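PDB 6N2B: tapirin, which probably binds cellulose at the cell surface through its calcium-containing beta-helical C-terminal domain, helping the thermophilic bacterium adhere to plant biomass. Local coordinates for residues G226-G231 with F240-V245; N246-K251 with I264-I269; Y207-R212 with I527-K532; S214-Y219 with R233-G238; E254-G259 with Q273-F278. One frame throughout, in Å; residues are numbered along the deposited sequence.

Contact 1 (G226-G231 with F240-V245); sequences GSIYSG and FKAIGV
Ile-228 and Val-245 meet at about a right angle inside a parallel beta-helix, and their methyl groups form the heart of this contact. Ile-228 CD1 sits 3.6 Å from Val-245 CG2 and 3.9 Å from Val-245 CG1, touching both branches of the valine. The same methyl comes within 4.4 Å of Ala-242 CB, so one isoleucine tip reaches residues before and after the bend at Ile-243 and Gly-244. With CG1 anti to the carbonyl carbon (chi1 -68°), Ile-228 carries CD1 toward the valine, while CG2, on the other branch, packs on Ile-234. Next to this apolar group the backbone makes a softer contact: Gly-226 O lies 3.4 Å from Val-245 CA in a bent CA-H...O interaction, and Val-245 CG1 is 3.6 Å from the same oxygen. A positive phi at Gly-244 accompanies the corner, and Gly-226, between strands 221-224 and 227-230, has one too. Ser-227 faces the other way, its OG hydrogen-bonded to Glu-206 and to the backbone N of Asn-247. Further out, Ile-228 also packs on Val-223 and Val-245 on Ile-266. Strand 227-230 takes its backbone bonds from Asn-247 and Ile-249, in the part of strand 240-250 beyond the corner, and from strand 207-211 along its other edge; residues 240-242 instead run between strands 221-224 and 263-266 on the adjoining face.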
# COMPACT_ATOMS: atom_id res chain seq x y z
N GLY A 226 6.20 7.28 -4.61
CA GLY A 226 4.98 7.90 -4.10
C GLY A 226 4.42 7.14 -2.91
O GLY A 226 5.07 6.28 -2.31
N SER A 227 3.18 7.46 -2.59
CA SER A 227 2.51 6.80 -1.49
C SER A 227 1.17 6.28 -1.96
O SER A 227 0.69 6.61 -3.05
CB SER A 227 2.35 7.73 -0.30
OG SER A 227 3.61 8.21 0.13
N ILE A 228 0.57 5.46 -1.11
CA ILE A 228 -0.67 4.76 -1.38
C ILE A 228 -1.60 5.07 -0.22
O ILE A 228 -1.20 4.97 0.94
CB ILE A 228 -0.46 3.24 -1.50
CG1 ILE A 228 0.34 2.92 -2.76
CG2 ILE A 228 -1.76 2.49 -1.47
CD1 ILE A 228 1.34 1.81 -2.55
N TYR A 229 -2.83 5.47 -0.54
CA TYR A 229 -3.86 5.73 0.46
C TYR A 229 -5.15 5.07 0.01
O TYR A 229 -5.50 5.12 -1.17
CB TYR A 229 -4.13 7.24 0.65
CG TYR A 229 -5.39 7.50 1.47
CD1 TYR A 229 -5.38 7.33 2.85
CD2 TYR A 229 -6.59 7.87 0.86
CE1 TYR A 229 -6.51 7.53 3.60
CE2 TYR A 229 -7.73 8.07 1.60
CZ TYR A 229 -7.68 7.91 2.98
OH TYR A 229 -8.80 8.11 3.76
N SER A 230 -5.87 4.51 0.96
CA SER A 230 -7.25 4.10 0.74
C SER A 230 -8.10 4.42 1.96
O SER A 230 -7.69 4.20 3.10
CB SER A 230 -7.37 2.61 0.45
OG SER A 230 -8.60 2.13 0.97
N GLY A 231 -9.31 4.93 1.69
CA GLY A 231 -10.27 5.17 2.76
C GLY A 231 -11.03 3.94 3.23
O GLY A 231 -11.52 3.93 4.36
N PHE A 240 1.34 -8.25 -6.72
CA PHE A 240 1.29 -6.85 -6.36
C PHE A 240 2.64 -6.42 -5.80
O PHE A 240 3.18 -7.07 -4.90
CB PHE A 240 0.18 -6.59 -5.34
CG PHE A 240 0.16 -5.18 -4.85
CD1 PHE A 240 -0.49 -4.19 -5.57
CD2 PHE A 240 0.80 -4.83 -3.68
CE1 PHE A 240 -0.51 -2.88 -5.12
CE2 PHE A 240 0.79 -3.53 -3.23
CZ PHE A 240 0.14 -2.55 -3.95
N LYS A 241 3.20 -5.33 -6.33
CA LYS A 241 4.52 -4.87 -5.92
C LYS A 241 4.51 -3.37 -5.65
O LYS A 241 4.01 -2.58 -6.46
CB LYS A 241 5.58 -5.20 -6.96
CG LYS A 241 5.96 -6.65 -6.95
CD LYS A 241 6.62 -7.04 -8.26
CE LYS A 241 7.60 -8.18 -8.08
NZ LYS A 241 6.91 -9.39 -7.54
N ALA A 242 5.06 -2.99 -4.51
CA ALA A 242 5.31 -1.59 -4.17
C ALA A 242 6.82 -1.43 -4.02
O ALA A 242 7.42 -1.94 -3.06
CB ALA A 242 4.57 -1.23 -2.89
N ILE A 243 7.46 -0.74 -4.95
CA ILE A 243 8.91 -0.57 -4.93
C ILE A 243 9.23 0.88 -4.60
O ILE A 243 8.90 1.79 -5.37
CB ILE A 243 9.55 -0.96 -6.27
CG1 ILE A 243 9.16 -2.39 -6.65
CG2 ILE A 243 11.05 -0.84 -6.19
CD1 ILE A 243 9.60 -2.74 -8.06
N GLY A 244 9.89 1.10 -3.47
CA GLY A 244 10.18 2.46 -3.04
C GLY A 244 8.99 3.30 -2.64
O GLY A 244 9.06 4.53 -2.75
N VAL A 245 7.89 2.69 -2.18
CA VAL A 245 6.74 3.44 -1.70
C VAL A 245 7.07 4.07 -0.35
O VAL A 245 7.61 3.42 0.56
CB VAL A 245 5.51 2.53 -1.59
CG1 VAL A 245 4.45 3.15 -0.69
CG2 VAL A 245 4.92 2.28 -2.97

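Contact 2 (N246-K251 with I264-I269); sequences NNLICK and IEIKEI
Asn-246 OD1 accepts a hydrogen bond from the ammonium group of Lys-267, 2.8 Å from NZ, in the plane of the amide carbonyl. This is a corner of the parallel beta-helix, where successive coils turn side by side. The two side chains lie alongside and point the same way; a bend at chi3 (72°) of the lysine brings CE and NZ round to the amide oxygen, which CD also approaches. Asn-246 ND2 is held separately by Glu-206, so both ends of the amide are fixed. The backbone of the same residue contributes again, Asn-246 O receiving Glu-268 N at 2.9 Å. Asn-247 then lends its side chain to the neighbouring coil: OD1 takes Ile-269 N at 3.2 Å on a lone pair, with a nearly straight N-H...O angle of 167°. One step along, Leu-248 N bonds to Ile-269 O at 3.1 Å, and parallel pairing with strand 269-272 begins. Ile-269 itself packs outward on helix 408-413. On the interior side, Ile-266 CD1 rests 3.6 Å from Leu-248 CB.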
# COMPACT_ATOMS: atom_id res chain seq x y z
N ASN A 246 6.74 5.35 -0.20
CA ASN A 246 7.02 6.05 1.05
C ASN A 246 6.02 5.68 2.14
O ASN A 246 6.40 5.23 3.23
CB ASN A 246 7.03 7.56 0.80
CG ASN A 246 8.28 8.01 0.06
OD1 ASN A 246 9.37 7.48 0.27
ND2 ASN A 246 8.12 9.00 -0.81
N ASN A 247 4.74 5.87 1.89
CA ASN A 247 3.74 5.49 2.87
C ASN A 247 2.64 4.66 2.22
O ASN A 247 2.35 4.80 1.02
CB ASN A 247 3.12 6.74 3.57
CG ASN A 247 4.19 7.75 4.02
OD1 ASN A 247 4.94 7.50 4.96
ND2 ASN A 247 4.25 8.90 3.35
N LEU A 248 2.05 3.76 3.00
CA LEU A 248 0.82 3.05 2.63
C LEU A 248 -0.13 3.24 3.80
O LEU A 248 0.03 2.57 4.82
CB LEU A 248 1.07 1.58 2.36
CG LEU A 248 -0.06 0.73 1.75
CD1 LEU A 248 0.50 -0.56 1.25
CD2 LEU A 248 -1.20 0.43 2.72
N ILE A 249 -1.10 4.12 3.67
CA ILE A 249 -2.07 4.39 4.73
C ILE A 249 -3.43 3.81 4.33
O ILE A 249 -3.99 4.17 3.29
CB ILE A 249 -2.21 5.89 5.01
CG1 ILE A 249 -0.90 6.45 5.57
CG2 ILE A 249 -3.40 6.12 5.94
CD1 ILE A 249 -0.85 7.94 5.63
N CYS A 250 -3.96 2.93 5.16
CA CYS A 250 -5.29 2.39 4.93
C CYS A 250 -6.17 2.71 6.12
O CYS A 250 -5.89 2.25 7.24
CB CYS A 250 -5.27 0.88 4.70
SG CYS A 250 -6.97 0.25 4.62
N LYS A 251 -7.22 3.49 5.90
CA LYS A 251 -8.09 3.88 6.99
C LYS A 251 -9.39 3.09 7.02
O LYS A 251 -10.26 3.37 7.85
CB LYS A 251 -8.33 5.38 6.94
CG LYS A 251 -7.05 6.15 7.28
CD LYS A 251 -7.31 7.51 7.91
CE LYS A 251 -7.60 7.44 9.41
NZ LYS A 251 -7.51 8.80 10.04
N ILE A 264 6.51 -5.87 -1.16
CA ILE A 264 6.12 -4.54 -0.71
C ILE A 264 7.28 -3.89 0.05
O ILE A 264 7.81 -4.46 1.00
CB ILE A 264 4.85 -4.59 0.16
CG1 ILE A 264 3.65 -4.93 -0.71
CG2 ILE A 264 4.59 -3.27 0.81
CD1 ILE A 264 2.48 -5.47 0.09
N GLU A 265 7.66 -2.68 -0.37
CA GLU A 265 8.69 -1.88 0.29
C GLU A 265 8.08 -0.59 0.80
O GLU A 265 7.62 0.22 -0.00
CB GLU A 265 9.85 -1.56 -0.65
CG GLU A 265 10.75 -2.72 -0.90
CD GLU A 265 11.54 -2.54 -2.17
OE1 GLU A 265 11.91 -1.38 -2.49
OE2 GLU A 265 11.79 -3.56 -2.84
N ILE A 266 8.12 -0.38 2.10
CA ILE A 266 7.60 0.83 2.72
C ILE A 266 8.75 1.56 3.39
O ILE A 266 9.36 1.04 4.33
CB ILE A 266 6.49 0.52 3.72
CG1 ILE A 266 5.39 -0.31 3.04
CG2 ILE A 266 5.93 1.83 4.24
CD1 ILE A 266 4.52 0.52 2.08
N LYS A 267 9.04 2.77 2.92
CA LYS A 267 10.20 3.50 3.42
C LYS A 267 9.92 4.21 4.73
O LYS A 267 10.83 4.37 5.54
CB LYS A 267 10.67 4.51 2.39
CG LYS A 267 11.34 3.83 1.22
CD LYS A 267 11.39 4.74 0.04
CE LYS A 267 12.39 5.86 0.24
NZ LYS A 267 12.03 7.02 -0.63
N GLU A 268 8.68 4.64 4.95
CA GLU A 268 8.35 5.35 6.17
C GLU A 268 7.24 4.59 6.86
O GLU A 268 7.49 3.55 7.48
CB GLU A 268 8.04 6.82 5.86
CG GLU A 268 9.27 7.65 5.40
CD GLU A 268 10.49 7.51 6.34
OE1 GLU A 268 10.30 7.27 7.56
OE2 GLU A 268 11.65 7.67 5.86
N ILE A 269 5.98 5.04 6.77
CA ILE A 269 4.90 4.51 7.61
C ILE A 269 3.95 3.66 6.78
O ILE A 269 3.45 4.10 5.73
CB ILE A 269 4.14 5.65 8.31
CG1 ILE A 269 5.02 6.28 9.40
CG2 ILE A 269 2.82 5.13 8.88
CD1 ILE A 269 4.96 7.79 9.47

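Contact 3 (Y207-R212 with I527-K532); sequences YAVYSR and IELIYK
Ala-208 CB packs against Tyr-531 CB at 3.7 Å, and Leu-529 fills in beside it on the buried side of the contact. Leu-529 CD2 approaches Val-209 CG2 at 3.7 Å and Ala-208 O at 3.6 Å; with CG anti to its backbone nitrogen (chi1 167°), the leucine sends this methyl to the corner at Ala-208 and Val-209. The aromatic ring belongs to the same close packing: Tyr-531 turns an edge to the chain, its CE1 3.6 Å from Tyr-207 O, near the ring plane, while its OH is hydrogen-bonded to Phe-205 O. The looser side lies at Glu-528 and Ile-530, which turn from residues 207-212; Glu-528 forms a salt bridge with Arg-224. The segments meet through side chains packed on side chains and on carbonyl oxygens, without strand pairing between them. Strand 526-531 lies between strands 221-224 and 504-508, whereas strand 207-211, past the corner, belongs to the adjoining face of the beta-helix between strands 227-230 and 510-513.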
# COMPACT_ATOMS: atom_id res chain seq x y z
N TYR A 207 0.74 11.10 -3.36
CA TYR A 207 0.25 9.74 -3.56
C TYR A 207 0.36 9.31 -5.02
O TYR A 207 0.04 10.08 -5.94
CB TYR A 207 -1.17 9.62 -3.02
CG TYR A 207 -1.07 9.57 -1.51
CD1 TYR A 207 -0.92 10.74 -0.76
CD2 TYR A 207 -1.01 8.35 -0.85
CE1 TYR A 207 -0.77 10.70 0.61
CE2 TYR A 207 -0.86 8.29 0.53
CZ TYR A 207 -0.73 9.47 1.25
OH TYR A 207 -0.57 9.38 2.62
N ALA A 208 0.90 8.10 -5.22
CA ALA A 208 0.77 7.44 -6.51
C ALA A 208 -0.64 6.90 -6.68
O ALA A 208 -1.23 6.98 -7.77
CB ALA A 208 1.81 6.33 -6.62
N VAL A 209 -1.22 6.38 -5.60
CA VAL A 209 -2.61 5.94 -5.59
C VAL A 209 -3.28 6.60 -4.40
O VAL A 209 -2.91 6.35 -3.24
CB VAL A 209 -2.73 4.41 -5.50
CG1 VAL A 209 -4.18 3.98 -5.51
CG2 VAL A 209 -2.01 3.76 -6.64
N TYR A 210 -4.25 7.46 -4.66
CA TYR A 210 -5.11 8.01 -3.62
C TYR A 210 -6.52 7.51 -3.90
O TYR A 210 -7.12 7.88 -4.92
CB TYR A 210 -5.07 9.54 -3.61
CG TYR A 210 -5.82 10.15 -2.45
CD1 TYR A 210 -7.19 10.36 -2.52
CD2 TYR A 210 -5.16 10.52 -1.28
CE1 TYR A 210 -7.88 10.92 -1.46
CE2 TYR A 210 -5.84 11.08 -0.21
CZ TYR A 210 -7.20 11.28 -0.31
OH TYR A 210 -7.89 11.84 0.74
N SER A 211 -7.04 6.68 -3.02
CA SER A 211 -8.38 6.11 -3.18
C SER A 211 -9.25 6.57 -2.03
O SER A 211 -9.01 6.20 -0.87
CB SER A 211 -8.32 4.59 -3.26
OG SER A 211 -7.81 4.17 -4.50
N ARG A 212 -10.27 7.38 -2.34
CA ARG A 212 -11.21 7.82 -1.31
C ARG A 212 -12.01 6.64 -0.78
O ARG A 212 -12.25 6.54 0.43
CB ARG A 212 -12.13 8.90 -1.89
CG ARG A 212 -13.16 9.43 -0.90
CD ARG A 212 -13.69 10.79 -1.33
NE ARG A 212 -15.08 10.69 -1.75
CZ ARG A 212 -16.12 10.58 -0.92
NH1 ARG A 212 -15.94 10.58 0.40
NH2 ARG A 212 -17.35 10.49 -1.42
N ILE A 527 0.31 -3.47 -15.07
CA ILE A 527 0.50 -2.03 -14.91
C ILE A 527 1.80 -1.80 -14.17
O ILE A 527 2.07 -2.46 -13.15
CB ILE A 527 -0.67 -1.40 -14.15
CG1 ILE A 527 -2.01 -1.90 -14.69
CG2 ILE A 527 -0.56 0.12 -14.17
CD1 ILE A 527 -2.47 -1.19 -15.89
N GLU A 528 2.60 -0.87 -14.65
CA GLU A 528 3.75 -0.35 -13.92
C GLU A 528 3.45 1.12 -13.73
O GLU A 528 3.63 1.91 -14.66
CB GLU A 528 5.04 -0.59 -14.69
CG GLU A 528 6.24 0.28 -14.29
CD GLU A 528 7.17 -0.43 -13.32
OE1 GLU A 528 7.17 -1.69 -13.30
OE2 GLU A 528 7.90 0.29 -12.57
N LEU A 529 2.95 1.50 -12.55
CA LEU A 529 2.62 2.89 -12.24
C LEU A 529 3.81 3.54 -11.54
O LEU A 529 4.11 3.23 -10.39
CB LEU A 529 1.37 2.98 -11.37
CG LEU A 529 1.10 4.35 -10.73
CD1 LEU A 529 0.81 5.36 -11.80
CD2 LEU A 529 -0.08 4.29 -9.79
N ILE A 530 4.49 4.45 -12.23
CA ILE A 530 5.66 5.12 -11.69
C ILE A 530 5.23 6.49 -11.20
O ILE A 530 4.87 7.36 -12.00
CB ILE A 530 6.78 5.24 -12.74
CG1 ILE A 530 7.06 3.90 -13.40
CG2 ILE A 530 8.04 5.82 -12.12
CD1 ILE A 530 8.35 3.90 -14.21
N TYR A 531 5.28 6.71 -9.89
CA TYR A 531 4.83 8.00 -9.35
C TYR A 531 5.68 9.14 -9.89
O TYR A 531 6.92 9.05 -9.95
CB TYR A 531 4.86 7.97 -7.81
CG TYR A 531 4.76 9.34 -7.17
CD1 TYR A 531 3.54 9.98 -7.03
CD2 TYR A 531 5.91 10.00 -6.70
CE1 TYR A 531 3.45 11.23 -6.45
CE2 TYR A 531 5.83 11.23 -6.12
CZ TYR A 531 4.61 11.86 -6.00
OH TYR A 531 4.53 13.11 -5.42
N LYS A 532 5.02 10.20 -10.34
CA LYS A 532 5.69 11.45 -10.71
C LYS A 532 4.82 12.60 -10.22
O LYS A 532 3.67 12.74 -10.65
CB LYS A 532 5.92 11.55 -12.23
CG LYS A 532 6.87 10.51 -12.81
CD LYS A 532 8.34 10.87 -12.59
CE LYS A 532 9.28 9.74 -13.03
NZ LYS A 532 10.74 10.09 -13.03

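Contact 4 (S214-Y219 with R233-G238); sequences SFLPNY and RIQTQG
Pro-217 and Thr-236 set their side chains slantwise to each other, the ring carbon CG of the proline 3.7 Å from the threonine methyl CG2. Within its own segment the proline also covers an aromatic face: CD sits over the centre of the Phe-215 ring, 3.8 Å above its plane. Leu-216 crosses Gln-235 at a slant, CD2 3.3 Å from Gln-235 CB, and the same methyl comes close to the guanidinium of Arg-233, whose NE is engaged by Glu-254. At the far end Tyr-219 swings its ring opposite the backbone N (chi1 180°), a setting that brings the ring-edge atom CD1 to Gln-237 O, 3.4 Å away and near the ring plane. The two backbones run parallel, end to end only 3° apart, but pair incompletely. Phe-215 N gives a good bond to Arg-233 O at 2.9 Å, and Gln-235 N gives a weak one to Phe-215 O. Pro-217 has no N-H for the next bond; its CD abuts Gln-235 O, and a water donates to both Gln-235 O and Pro-217 O at 2.6 Å each. A second water joins Asn-218 O, Gln-237 N and Gly-238 O. The irregular run 214-219 lies between residues 516-522 and strand 234-236, which begins a parallel face of the beta-helix and pairs on its other edge with strand 254-257.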
# COMPACT_ATOMS: atom_id res chain seq x y z
N SER A 214 -12.38 2.23 -1.74
CA SER A 214 -11.52 1.07 -1.76
C SER A 214 -10.56 1.13 -2.95
O SER A 214 -10.68 1.98 -3.84
CB SER A 214 -12.35 -0.20 -1.84
OG SER A 214 -12.65 -0.50 -3.19
N PHE A 215 -9.60 0.20 -2.96
CA PHE A 215 -8.57 0.13 -4.00
C PHE A 215 -8.30 -1.34 -4.28
O PHE A 215 -7.63 -2.01 -3.49
CB PHE A 215 -7.29 0.85 -3.60
CG PHE A 215 -6.15 0.61 -4.53
CD1 PHE A 215 -6.29 0.83 -5.89
CD2 PHE A 215 -4.93 0.16 -4.06
CE1 PHE A 215 -5.24 0.62 -6.75
CE2 PHE A 215 -3.88 -0.06 -4.92
CZ PHE A 215 -4.03 0.16 -6.26
N LEU A 216 -8.82 -1.84 -5.39
CA LEU A 216 -8.64 -3.24 -5.77
C LEU A 216 -7.89 -3.28 -7.09
O LEU A 216 -8.51 -3.28 -8.17
CB LEU A 216 -9.98 -3.96 -5.88
CG LEU A 216 -10.87 -3.71 -4.65
CD1 LEU A 216 -12.37 -3.64 -5.00
CD2 LEU A 216 -10.60 -4.72 -3.60
N PRO A 217 -6.56 -3.33 -7.04
CA PRO A 217 -5.77 -3.35 -8.28
C PRO A 217 -5.88 -4.69 -8.99
O PRO A 217 -6.30 -5.71 -8.42
CB PRO A 217 -4.34 -3.10 -7.79
CG PRO A 217 -4.31 -3.66 -6.44
CD PRO A 217 -5.70 -3.40 -5.85
N ASN A 218 -5.48 -4.66 -10.25
CA ASN A 218 -5.43 -5.85 -11.07
C ASN A 218 -4.25 -6.72 -10.68
O ASN A 218 -3.26 -6.27 -10.08
CB ASN A 218 -5.30 -5.45 -12.54
CG ASN A 218 -4.15 -4.48 -12.75
OD1 ASN A 218 -4.25 -3.32 -12.38
ND2 ASN A 218 -3.05 -4.96 -13.31
N TYR A 219 -4.34 -7.98 -11.07
CA TYR A 219 -3.19 -8.87 -11.08
C TYR A 219 -2.03 -8.26 -11.86
O TYR A 219 -2.22 -7.75 -12.97
CB TYR A 219 -3.60 -10.20 -11.71
CG TYR A 219 -2.52 -11.23 -11.81
CD1 TYR A 219 -2.13 -11.95 -10.69
CD2 TYR A 219 -1.92 -11.52 -13.03
CE1 TYR A 219 -1.16 -12.91 -10.78
CE2 TYR A 219 -0.95 -12.48 -13.13
CZ TYR A 219 -0.56 -13.18 -12.00
OH TYR A 219 0.42 -14.15 -12.07
N ARG A 233 -11.27 -0.59 1.91
CA ARG A 233 -10.48 -1.82 1.79
C ARG A 233 -9.43 -1.73 0.69
O ARG A 233 -9.66 -1.13 -0.37
CB ARG A 233 -11.40 -3.00 1.50
CG ARG A 233 -12.26 -3.46 2.67
CD ARG A 233 -13.22 -4.60 2.26
NE ARG A 233 -12.57 -5.72 1.56
CZ ARG A 233 -12.53 -5.88 0.23
NH1 ARG A 233 -11.92 -6.94 -0.30
NH2 ARG A 233 -13.09 -4.97 -0.58
N ILE A 234 -8.27 -2.36 0.93
CA ILE A 234 -7.30 -2.68 -0.11
C ILE A 234 -7.25 -4.19 -0.24
O ILE A 234 -7.08 -4.90 0.77
CB ILE A 234 -5.90 -2.12 0.18
CG1 ILE A 234 -5.90 -0.59 0.14
CG2 ILE A 234 -4.88 -2.69 -0.80
CD1 ILE A 234 -4.60 0.04 0.60
N GLN A 235 -7.42 -4.69 -1.45
CA GLN A 235 -7.35 -6.11 -1.72
C GLN A 235 -6.63 -6.31 -3.05
O GLN A 235 -7.11 -5.86 -4.09
CB GLN A 235 -8.74 -6.74 -1.75
CG GLN A 235 -8.77 -8.13 -2.35
CD GLN A 235 -10.16 -8.76 -2.29
OE1 GLN A 235 -10.41 -9.66 -1.47
NE2 GLN A 235 -11.07 -8.30 -3.15
N THR A 236 -5.50 -6.99 -2.99
CA THR A 236 -4.65 -7.25 -4.14
C THR A 236 -4.74 -8.72 -4.51
O THR A 236 -4.68 -9.59 -3.64
CB THR A 236 -3.21 -6.86 -3.83
OG1 THR A 236 -2.69 -7.70 -2.79
CG2 THR A 236 -3.14 -5.40 -3.39
N GLN A 237 -4.87 -9.00 -5.81
CA GLN A 237 -5.14 -10.35 -6.31
C GLN A 237 -3.91 -11.02 -6.93
O GLN A 237 -4.05 -11.81 -7.87
CB GLN A 237 -6.30 -10.33 -7.30
CG GLN A 237 -6.10 -9.40 -8.49
CD GLN A 237 -7.27 -9.44 -9.48
OE1 GLN A 237 -7.77 -8.39 -9.91
NE2 GLN A 237 -7.70 -10.65 -9.86
N GLY A 238 -2.73 -10.74 -6.43
CA GLY A 238 -1.56 -11.45 -6.88
C GLY A 238 -0.61 -10.55 -7.64
O GLY A 238 -1.02 -9.58 -8.30
O HOH W 1 -7.71 -6.66 -6.47
O HOH W 2 -3.22 -7.35 -7.46

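Contact 5 (E254-G259 with Q273-F278); sequences EVIVNG and QNKLVF
The Phe-278 ring has Val-257 over one face: CB lies 4.2 Å from the ring centroid, 26° off the normal, a CH-pi contact, and CG2 is displaced toward the rim. Val-257 CG1 meets Phe-278 CD2 at 3.7 Å, and Tyr-309 packs with the phenylalanine edge-to-face. At the other end of the strands, the carboxylate of Glu-254 is shared: OE1 pairs with Arg-233, while OE2 makes a weak salt bridge with Lys-275 NZ at 3.3 Å, the two side chains lying alongside. Buried on the Phe-278 side, Leu-276 CD1 packs 3.7 Å from Val-255 CG1; on the reverse side Ile-256 CD1 rests 3.9 Å from Val-277 CB. Backbone bonds tie the strands in parallel, Val-277 N to Val-255 O at 2.9 Å and Val-257 N to Val-277 O at 2.8 Å. Strand 254-257 thereby joins strand 234-236 to strand 275-278, which is followed by strand 300-303 in the same face of the beta-helix.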
# COMPACT_ATOMS: atom_id res chain seq x y z
N GLU A 254 -9.82 -3.56 6.21
CA GLU A 254 -8.91 -4.64 5.86
C GLU A 254 -7.88 -4.15 4.86
O GLU A 254 -8.15 -3.21 4.10
CB GLU A 254 -9.59 -5.88 5.23
CG GLU A 254 -11.03 -6.20 5.64
CD GLU A 254 -11.64 -7.37 4.83
OE1 GLU A 254 -12.49 -7.12 3.94
OE2 GLU A 254 -11.26 -8.53 5.09
N VAL A 255 -6.72 -4.79 4.88
CA VAL A 255 -5.79 -4.81 3.75
C VAL A 255 -5.49 -6.27 3.52
O VAL A 255 -4.83 -6.91 4.34
CB VAL A 255 -4.50 -4.03 4.01
CG1 VAL A 255 -3.57 -4.16 2.80
CG2 VAL A 255 -4.79 -2.57 4.28
N ILE A 256 -5.97 -6.81 2.41
CA ILE A 256 -5.85 -8.23 2.13
C ILE A 256 -4.93 -8.38 0.93
O ILE A 256 -5.28 -7.97 -0.18
CB ILE A 256 -7.21 -8.88 1.85
CG1 ILE A 256 -8.25 -8.46 2.92
CG2 ILE A 256 -7.05 -10.38 1.71
CD1 ILE A 256 -8.02 -9.04 4.33
N VAL A 257 -3.77 -8.97 1.15
CA VAL A 257 -2.83 -9.27 0.08
C VAL A 257 -2.95 -10.76 -0.24
O VAL A 257 -2.60 -11.60 0.59
CB VAL A 257 -1.40 -8.89 0.47
CG1 VAL A 257 -0.40 -9.35 -0.59
CG2 VAL A 257 -1.30 -7.38 0.71
N ASN A 258 -3.46 -11.09 -1.43
CA ASN A 258 -3.69 -12.46 -1.84
C ASN A 258 -2.64 -12.92 -2.85
O ASN A 258 -1.94 -12.11 -3.46
CB ASN A 258 -5.09 -12.62 -2.46
CG ASN A 258 -6.20 -12.54 -1.43
OD1 ASN A 258 -6.05 -12.97 -0.28
ND2 ASN A 258 -7.34 -11.99 -1.84
N GLY A 259 -2.56 -14.25 -3.01
CA GLY A 259 -1.66 -14.86 -3.98
C GLY A 259 -0.19 -14.72 -3.60
O GLY A 259 0.17 -14.33 -2.49
N GLN A 273 -5.35 0.68 9.70
CA GLN A 273 -6.38 1.07 10.66
C GLN A 273 -6.90 -0.11 11.48
O GLN A 273 -7.04 -0.00 12.71
CB GLN A 273 -7.54 1.74 9.92
CG GLN A 273 -8.81 1.89 10.73
CD GLN A 273 -8.70 3.02 11.73
OE1 GLN A 273 -7.94 3.96 11.53
NE2 GLN A 273 -9.46 2.92 12.81
N ASN A 274 -7.20 -1.24 10.84
CA ASN A 274 -7.73 -2.40 11.56
C ASN A 274 -6.87 -3.65 11.38
O ASN A 274 -6.21 -4.07 12.34
CB ASN A 274 -9.18 -2.66 11.17
CG ASN A 274 -9.75 -3.87 11.88
OD1 ASN A 274 -9.85 -3.88 13.12
ND2 ASN A 274 -10.12 -4.89 11.11
N LYS A 275 -6.88 -4.27 10.20
CA LYS A 275 -6.27 -5.59 10.01
C LYS A 275 -5.48 -5.64 8.70
O LYS A 275 -5.86 -5.01 7.70
CB LYS A 275 -7.37 -6.68 10.06
CG LYS A 275 -7.38 -7.70 8.92
CD LYS A 275 -8.55 -8.70 9.05
CE LYS A 275 -9.82 -8.22 8.33
NZ LYS A 275 -10.90 -9.26 8.29
N LEU A 276 -4.35 -6.37 8.72
CA LEU A 276 -3.54 -6.64 7.54
C LEU A 276 -3.36 -8.14 7.43
O LEU A 276 -3.07 -8.81 8.42
CB LEU A 276 -2.18 -5.93 7.62
CG LEU A 276 -1.07 -6.32 6.64
CD1 LEU A 276 -1.54 -6.19 5.19
CD2 LEU A 276 0.17 -5.45 6.87
N VAL A 277 -3.55 -8.68 6.23
CA VAL A 277 -3.50 -10.13 6.05
C VAL A 277 -2.74 -10.43 4.77
O VAL A 277 -3.19 -10.06 3.68
CB VAL A 277 -4.90 -10.76 5.99
CG1 VAL A 277 -4.80 -12.26 5.88
CG2 VAL A 277 -5.70 -10.40 7.22
N PHE A 278 -1.59 -11.08 4.89
CA PHE A 278 -0.97 -11.77 3.76
C PHE A 278 -1.52 -13.18 3.75
O PHE A 278 -1.25 -13.97 4.66
CB PHE A 278 0.54 -11.78 3.88
CG PHE A 278 1.17 -10.48 3.56
CD1 PHE A 278 1.21 -9.47 4.50
CD2 PHE A 278 1.72 -10.25 2.30
CE1 PHE A 278 1.80 -8.26 4.20
CE2 PHE A 278 2.30 -9.04 2.00
CZ PHE A 278 2.35 -8.04 2.96

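All five contacts lie on neighbouring coils of one parallel beta-helix. Contacts 1, 2 and 3 gather round its corners. Contacts 1 and 2 share strand 240-250. The centre of contact 1 is 6 Å from that of contact 2 and 7 Å from that of contact 3. Contacts 4 and 5, centred 10 Å apart, follow one another on one face, where strand 234-236 of contact 4 pairs with strand 254-257 of contact 5. Along the chain, the segments of contact 3 enclose all the others; contacts 1 and 4 interleave, as do 2 and 5. Contacts 3 and 5 are 19 Å apart between centres and do not touch. Contact 3 brings residues 527-532 against a coil more than 300 residues earlier.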